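Local coordinates for protein endoglucanase (Humicola insolens, PDB 1DYS) that hydrolyses internal beta-1,4-glucosidic linkages in cellulose as a family 6 glycoside hydrolase, contributing to the breakdown of plant biomass, at residues 41-53 and 303-315. Numbering follows the deposited sequence.
Sequences KYVQEKVGTFYWI and VDAIVWVKPGGES
With chi1 at -71°, W52 turns its indole back beside its own backbone N and carries NE1 to the carbonyl of V309; W308, at -69°, does likewise and sets its ring against V43 of helix 34-46 and V47 just after it. NE1 of W52 gives V309 O a nearly straight bond of 2.8 Å that lies in the indole plane but reaches the oxygen from above the carbonyl plane. P311 CD sits 3.6 Å from that NE1, and V309 CG1 touches W52 CZ2. Two residues before W52, F50 N donates to W308 O at 3.0 Å, while V309 CG2 rests over a face of the F50 ring. Farther along, V47 CG1 stands 3.4 Å from the centroid of the W308 six-membered ring, almost on its normal, a close CH-pi contact; V43 CG1 meets W308 CZ3, and W308 NE1 is hydrogen-bonded to Q292. A leucine in place of W52 would probably leave V309 O without its NE1 donor and remove the flat indole packed against V309 and P311. Here the entry to strand 51-53 meets the chain just past strand 303-307, across the seam of the distorted family 6 barrel, placing W52, K310 and E314 where they probably bind the substrate.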
loop_
_atom_site.group_PDB
_atom_site.type_symbol
_atom_site.label_atom_id
_atom_site.label_comp_id
_atom_site.label_asym_id
_atom_site.label_seq_id
_atom_site.Cartn_x
_atom_site.Cartn_y
_atom_site.Cartn_z
ATOM N N LYS A 41 -27.571 4.905 -4.654
ATOM C CA LYS A 41 -28.255 3.701 -4.142
ATOM C C LYS A 41 -28.465 2.647 -5.223
ATOM O O LYS A 41 -28.402 1.445 -4.957
ATOM C CB LYS A 41 -29.580 4.091 -3.463
ATOM C CG LYS A 41 -30.068 3.016 -2.489
ATOM C CD LYS A 41 -30.862 3.662 -1.353
ATOM C CE LYS A 41 -32.238 3.047 -1.220
ATOM N NZ LYS A 41 -32.234 1.703 -0.589
ATOM N N TYR A 42 -28.650 3.035 -6.466
ATOM C CA TYR A 42 -28.797 2.151 -7.617
ATOM C C TYR A 42 -27.488 1.351 -7.727
ATOM O O TYR A 42 -27.553 0.133 -7.708
ATOM C CB TYR A 42 -29.076 2.852 -8.941
ATOM C CG TYR A 42 -29.203 1.987 -10.177
ATOM C CD1 TYR A 42 -28.113 1.480 -10.842
ATOM C CD2 TYR A 42 -30.462 1.675 -10.693
ATOM C CE1 TYR A 42 -28.224 0.689 -11.973
ATOM C CE2 TYR A 42 -30.591 0.894 -11.837
ATOM C CZ TYR A 42 -29.475 0.402 -12.471
ATOM O OH TYR A 42 -29.622 -0.379 -13.598
ATOM N N VAL A 43 -26.377 2.091 -7.733
ATOM C CA VAL A 43 -25.097 1.355 -7.775
ATOM C C VAL A 43 -24.950 0.458 -6.567
ATOM O O VAL A 43 -24.420 -0.663 -6.668
ATOM C CB VAL A 43 -23.912 2.342 -7.891
ATOM C CG1 VAL A 43 -22.553 1.634 -7.884
ATOM C CG2 VAL A 43 -24.089 3.177 -9.145
ATOM N N GLN A 44 -25.330 0.909 -5.356
ATOM C CA GLN A 44 -25.149 0.116 -4.155
ATOM C C GLN A 44 -25.856 -1.241 -4.135
ATOM O O GLN A 44 -25.326 -2.211 -3.584
ATOM C CB GLN A 44 -25.655 0.877 -2.895
ATOM C CG GLN A 44 -24.708 1.997 -2.479
ATOM C CD GLN A 44 -25.260 2.726 -1.261
ATOM O OE1 GLN A 44 -26.306 3.358 -1.361
ATOM N NE2 GLN A 44 -24.584 2.647 -0.116
ATOM N N GLU A 45 -27.041 -1.281 -4.724
ATOM C CA GLU A 45 -27.851 -2.487 -4.672
ATOM C C GLU A 45 -27.903 -3.262 -5.958
ATOM O O GLU A 45 -28.190 -4.468 -5.893
ATOM C CB GLU A 45 -29.286 -2.073 -4.334
ATOM C CG GLU A 45 -29.406 -1.185 -3.121
ATOM C CD GLU A 45 -30.748 -1.300 -2.438
ATOM O OE1 GLU A 45 -31.759 -1.503 -3.140
ATOM O OE2 GLU A 45 -30.806 -1.174 -1.198
ATOM N N LYS A 46 -27.734 -2.617 -7.098
ATOM C CA LYS A 46 -27.943 -3.316 -8.351
ATOM C C LYS A 46 -26.770 -3.438 -9.283
ATOM O O LYS A 46 -26.981 -3.957 -10.395
ATOM C CB LYS A 46 -29.091 -2.617 -9.124
ATOM C CG LYS A 46 -30.431 -2.777 -8.421
ATOM C CD LYS A 46 -31.198 -1.461 -8.416
ATOM C CE LYS A 46 -32.587 -1.656 -7.836
ATOM N NZ LYS A 46 -32.637 -1.753 -6.343
ATOM N N VAL A 47 -25.584 -2.924 -8.922
ATOM C CA VAL A 47 -24.513 -2.985 -9.932
ATOM C C VAL A 47 -23.365 -3.856 -9.415
ATOM O O VAL A 47 -22.853 -3.483 -8.365
ATOM C CB VAL A 47 -24.012 -1.569 -10.226
ATOM C CG1 VAL A 47 -22.790 -1.534 -11.116
ATOM C CG2 VAL A 47 -25.101 -0.737 -10.956
ATOM N N GLY A 48 -23.131 -4.996 -10.078
ATOM C CA GLY A 48 -22.072 -5.872 -9.531
ATOM C C GLY A 48 -20.688 -5.278 -9.780
ATOM O O GLY A 48 -20.492 -4.603 -10.772
ATOM N N THR A 49 -19.770 -5.557 -8.847
ATOM C CA THR A 49 -18.388 -5.105 -9.013
ATOM C C THR A 49 -17.489 -6.261 -8.561
ATOM O O THR A 49 -17.892 -6.977 -7.640
ATOM C CB THR A 49 -18.145 -3.841 -8.199
ATOM O OG1 THR A 49 -18.997 -2.806 -8.741
ATOM C CG2 THR A 49 -16.742 -3.293 -8.479
ATOM N N PHE A 50 -16.345 -6.476 -9.222
ATOM C CA PHE A 50 -15.465 -7.511 -8.692
ATOM C C PHE A 50 -14.863 -7.144 -7.338
ATOM O O PHE A 50 -14.764 -5.981 -6.934
ATOM C CB PHE A 50 -14.260 -7.607 -9.665
ATOM C CG PHE A 50 -14.533 -8.448 -10.869
ATOM C CD1 PHE A 50 -15.628 -8.223 -11.674
ATOM C CD2 PHE A 50 -13.684 -9.500 -11.183
ATOM C CE1 PHE A 50 -15.869 -9.017 -12.768
ATOM C CE2 PHE A 50 -13.929 -10.330 -12.271
ATOM C CZ PHE A 50 -15.035 -10.083 -13.093
ATOM N N TYR A 51 -14.476 -8.212 -6.632
ATOM C CA TYR A 51 -13.722 -8.116 -5.366
ATOM C C TYR A 51 -12.236 -8.278 -5.661
ATOM O O TYR A 51 -11.831 -9.279 -6.293
ATOM C CB TYR A 51 -14.163 -9.300 -4.486
ATOM C CG TYR A 51 -15.558 -9.227 -3.888
ATOM C CD1 TYR A 51 -16.643 -9.524 -4.714
ATOM C CD2 TYR A 51 -15.808 -8.934 -2.568
ATOM C CE1 TYR A 51 -17.940 -9.504 -4.255
ATOM C CE2 TYR A 51 -17.113 -8.915 -2.081
ATOM C CZ TYR A 51 -18.167 -9.188 -2.933
ATOM O OH TYR A 51 -19.449 -9.150 -2.429
ATOM N N TRP A 52 -11.403 -7.344 -5.211
ATOM C CA TRP A 52 -9.985 -7.399 -5.430
ATOM C C TRP A 52 -9.236 -8.105 -4.299
ATOM O O TRP A 52 -9.259 -7.672 -3.155
ATOM C CB TRP A 52 -9.405 -5.994 -5.585
ATOM C CG TRP A 52 -9.798 -5.352 -6.895
ATOM C CD1 TRP A 52 -11.051 -4.993 -7.309
ATOM C CD2 TRP A 52 -8.905 -5.035 -7.986
ATOM N NE1 TRP A 52 -11.007 -4.409 -8.545
ATOM C CE2 TRP A 52 -9.691 -4.440 -8.978
ATOM C CE3 TRP A 52 -7.526 -5.185 -8.177
ATOM C CZ2 TRP A 52 -9.126 -3.979 -10.182
ATOM C CZ3 TRP A 52 -6.973 -4.735 -9.370
ATOM C CH2 TRP A 52 -7.781 -4.124 -10.355
ATOM N N ILE A 53 -8.585 -9.195 -4.732
ATOM C CA ILE A 53 -7.849 -10.014 -3.735
ATOM C C ILE A 53 -6.374 -9.679 -3.896
ATOM O O ILE A 53 -5.587 -10.455 -4.494
ATOM C CB ILE A 53 -8.128 -11.505 -3.926
ATOM C CG1 ILE A 53 -9.607 -11.879 -4.018
ATOM C CG2 ILE A 53 -7.538 -12.236 -2.684
ATOM C CD1 ILE A 53 -10.572 -11.253 -3.051
ATOM N N VAL A 303 -17.257 -10.747 -27.031
ATOM C CA VAL A 303 -17.311 -10.125 -25.696
ATOM C C VAL A 303 -18.427 -10.783 -24.892
ATOM O O VAL A 303 -19.615 -10.570 -25.121
ATOM C CB VAL A 303 -17.491 -8.602 -25.790
ATOM C CG1 VAL A 303 -17.496 -7.976 -24.387
ATOM C CG2 VAL A 303 -16.366 -7.927 -26.574
ATOM N N ASP A 304 -18.057 -11.648 -23.944
ATOM C CA ASP A 304 -18.982 -12.276 -23.051
ATOM C C ASP A 304 -19.829 -11.296 -22.217
ATOM O O ASP A 304 -21.015 -11.484 -21.952
ATOM C CB ASP A 304 -18.311 -13.206 -22.020
ATOM C CG ASP A 304 -17.883 -14.548 -22.569
ATOM O OD1 ASP A 304 -18.377 -14.983 -23.628
ATOM O OD2 ASP A 304 -17.031 -15.214 -21.931
ATOM N N ALA A 305 -19.204 -10.244 -21.690
ATOM C CA ALA A 305 -19.967 -9.334 -20.844
ATOM C C ALA A 305 -19.238 -8.019 -20.617
ATOM O O ALA A 305 -18.007 -7.940 -20.720
ATOM C CB ALA A 305 -20.253 -9.983 -19.484
ATOM N N ILE A 306 -20.035 -6.995 -20.369
ATOM C CA ILE A 306 -19.498 -5.729 -19.861
ATOM C C ILE A 306 -19.627 -5.888 -18.352
ATOM O O ILE A 306 -20.651 -6.386 -17.881
ATOM C CB ILE A 306 -20.242 -4.459 -20.350
ATOM C CG1 ILE A 306 -19.872 -4.283 -21.823
ATOM C CG2 ILE A 306 -19.868 -3.256 -19.477
ATOM C CD1 ILE A 306 -20.745 -3.407 -22.683
ATOM N N VAL A 307 -18.549 -5.679 -17.593
ATOM C CA VAL A 307 -18.551 -5.783 -16.146
ATOM C C VAL A 307 -17.961 -4.521 -15.515
ATOM O O VAL A 307 -17.512 -3.585 -16.220
ATOM C CB VAL A 307 -17.710 -7.018 -15.673
ATOM C CG1 VAL A 307 -18.368 -8.312 -16.148
ATOM C CG2 VAL A 307 -16.288 -6.861 -16.216
ATOM N N TRP A 308 -18.050 -4.370 -14.198
ATOM C CA TRP A 308 -17.287 -3.374 -13.443
ATOM C C TRP A 308 -16.251 -4.153 -12.597
ATOM O O TRP A 308 -16.602 -5.061 -11.820
ATOM C CB TRP A 308 -18.081 -2.482 -12.511
ATOM C CG TRP A 308 -18.995 -1.480 -13.121
ATOM C CD1 TRP A 308 -19.353 -1.375 -14.420
ATOM C CD2 TRP A 308 -19.634 -0.414 -12.413
ATOM N NE1 TRP A 308 -20.198 -0.279 -14.591
ATOM C CE2 TRP A 308 -20.386 0.303 -13.376
ATOM C CE3 TRP A 308 -19.648 -0.003 -11.069
ATOM C CZ2 TRP A 308 -21.164 1.399 -12.976
ATOM C CZ3 TRP A 308 -20.414 1.075 -10.694
ATOM C CH2 TRP A 308 -21.144 1.781 -11.664
ATOM N N VAL A 309 -14.976 -3.782 -12.806
ATOM C CA VAL A 309 -13.921 -4.487 -12.055
ATOM C C VAL A 309 -13.292 -3.501 -11.077
ATOM O O VAL A 309 -13.362 -3.724 -9.892
ATOM C CB VAL A 309 -12.908 -5.050 -13.061
ATOM C CG1 VAL A 309 -11.897 -5.912 -12.307
ATOM C CG2 VAL A 309 -13.569 -5.864 -14.169
ATOM N N LYS A 310 -12.671 -2.395 -11.570
ATOM C CA LYS A 310 -12.168 -1.417 -10.603
ATOM C C LYS A 310 -13.338 -0.786 -9.879
ATOM O O LYS A 310 -14.324 -0.377 -10.517
ATOM C CB LYS A 310 -11.492 -0.304 -11.417
ATOM C CG LYS A 310 -11.182 0.994 -10.715
ATOM C CD LYS A 310 -10.031 0.869 -9.721
ATOM C CE LYS A 310 -10.031 2.156 -8.891
ATOM N NZ LYS A 310 -8.773 2.193 -8.048
ATOM N N PRO A 311 -13.257 -0.618 -8.598
ATOM C CA PRO A 311 -14.317 0.058 -7.813
ATOM C C PRO A 311 -14.195 1.568 -7.947
ATOM O O PRO A 311 -13.331 2.138 -7.264
ATOM C CB PRO A 311 -14.151 -0.377 -6.354
ATOM C CG PRO A 311 -13.234 -1.592 -6.522
ATOM C CD PRO A 311 -12.298 -1.199 -7.663
ATOM N N GLY A 312 -14.956 2.232 -8.806
ATOM C CA GLY A 312 -14.823 3.652 -9.031
ATOM C C GLY A 312 -15.197 4.404 -7.749
ATOM O O GLY A 312 -16.287 4.201 -7.213
ATOM N N GLY A 313 -14.235 5.231 -7.346
ATOM C CA GLY A 313 -14.332 5.979 -6.095
ATOM C C GLY A 313 -13.115 5.598 -5.233
ATOM O O GLY A 313 -12.662 6.407 -4.421
ATOM N N GLU A 314 -12.539 4.421 -5.470
ATOM C CA GLU A 314 -11.268 4.081 -4.796
ATOM C C GLU A 314 -10.129 4.735 -5.573
ATOM O O GLU A 314 -10.052 4.529 -6.768
ATOM C CB GLU A 314 -11.074 2.542 -4.868
ATOM C CG GLU A 314 -11.959 1.840 -3.861
ATOM C CD GLU A 314 -11.807 0.351 -3.684
ATOM O OE1 GLU A 314 -10.894 -0.233 -4.303
ATOM O OE2 GLU A 314 -12.606 -0.270 -2.943
ATOM N N SER A 315 -9.290 5.546 -4.949
ATOM C CA SER A 315 -8.250 6.248 -5.671
ATOM C C SER A 315 -7.260 5.319 -6.355
ATOM O O SER A 315 -6.930 4.238 -5.873
ATOM C CB SER A 315 -7.528 7.174 -4.701
ATOM O OG SER A 315 -6.512 7.945 -5.303
#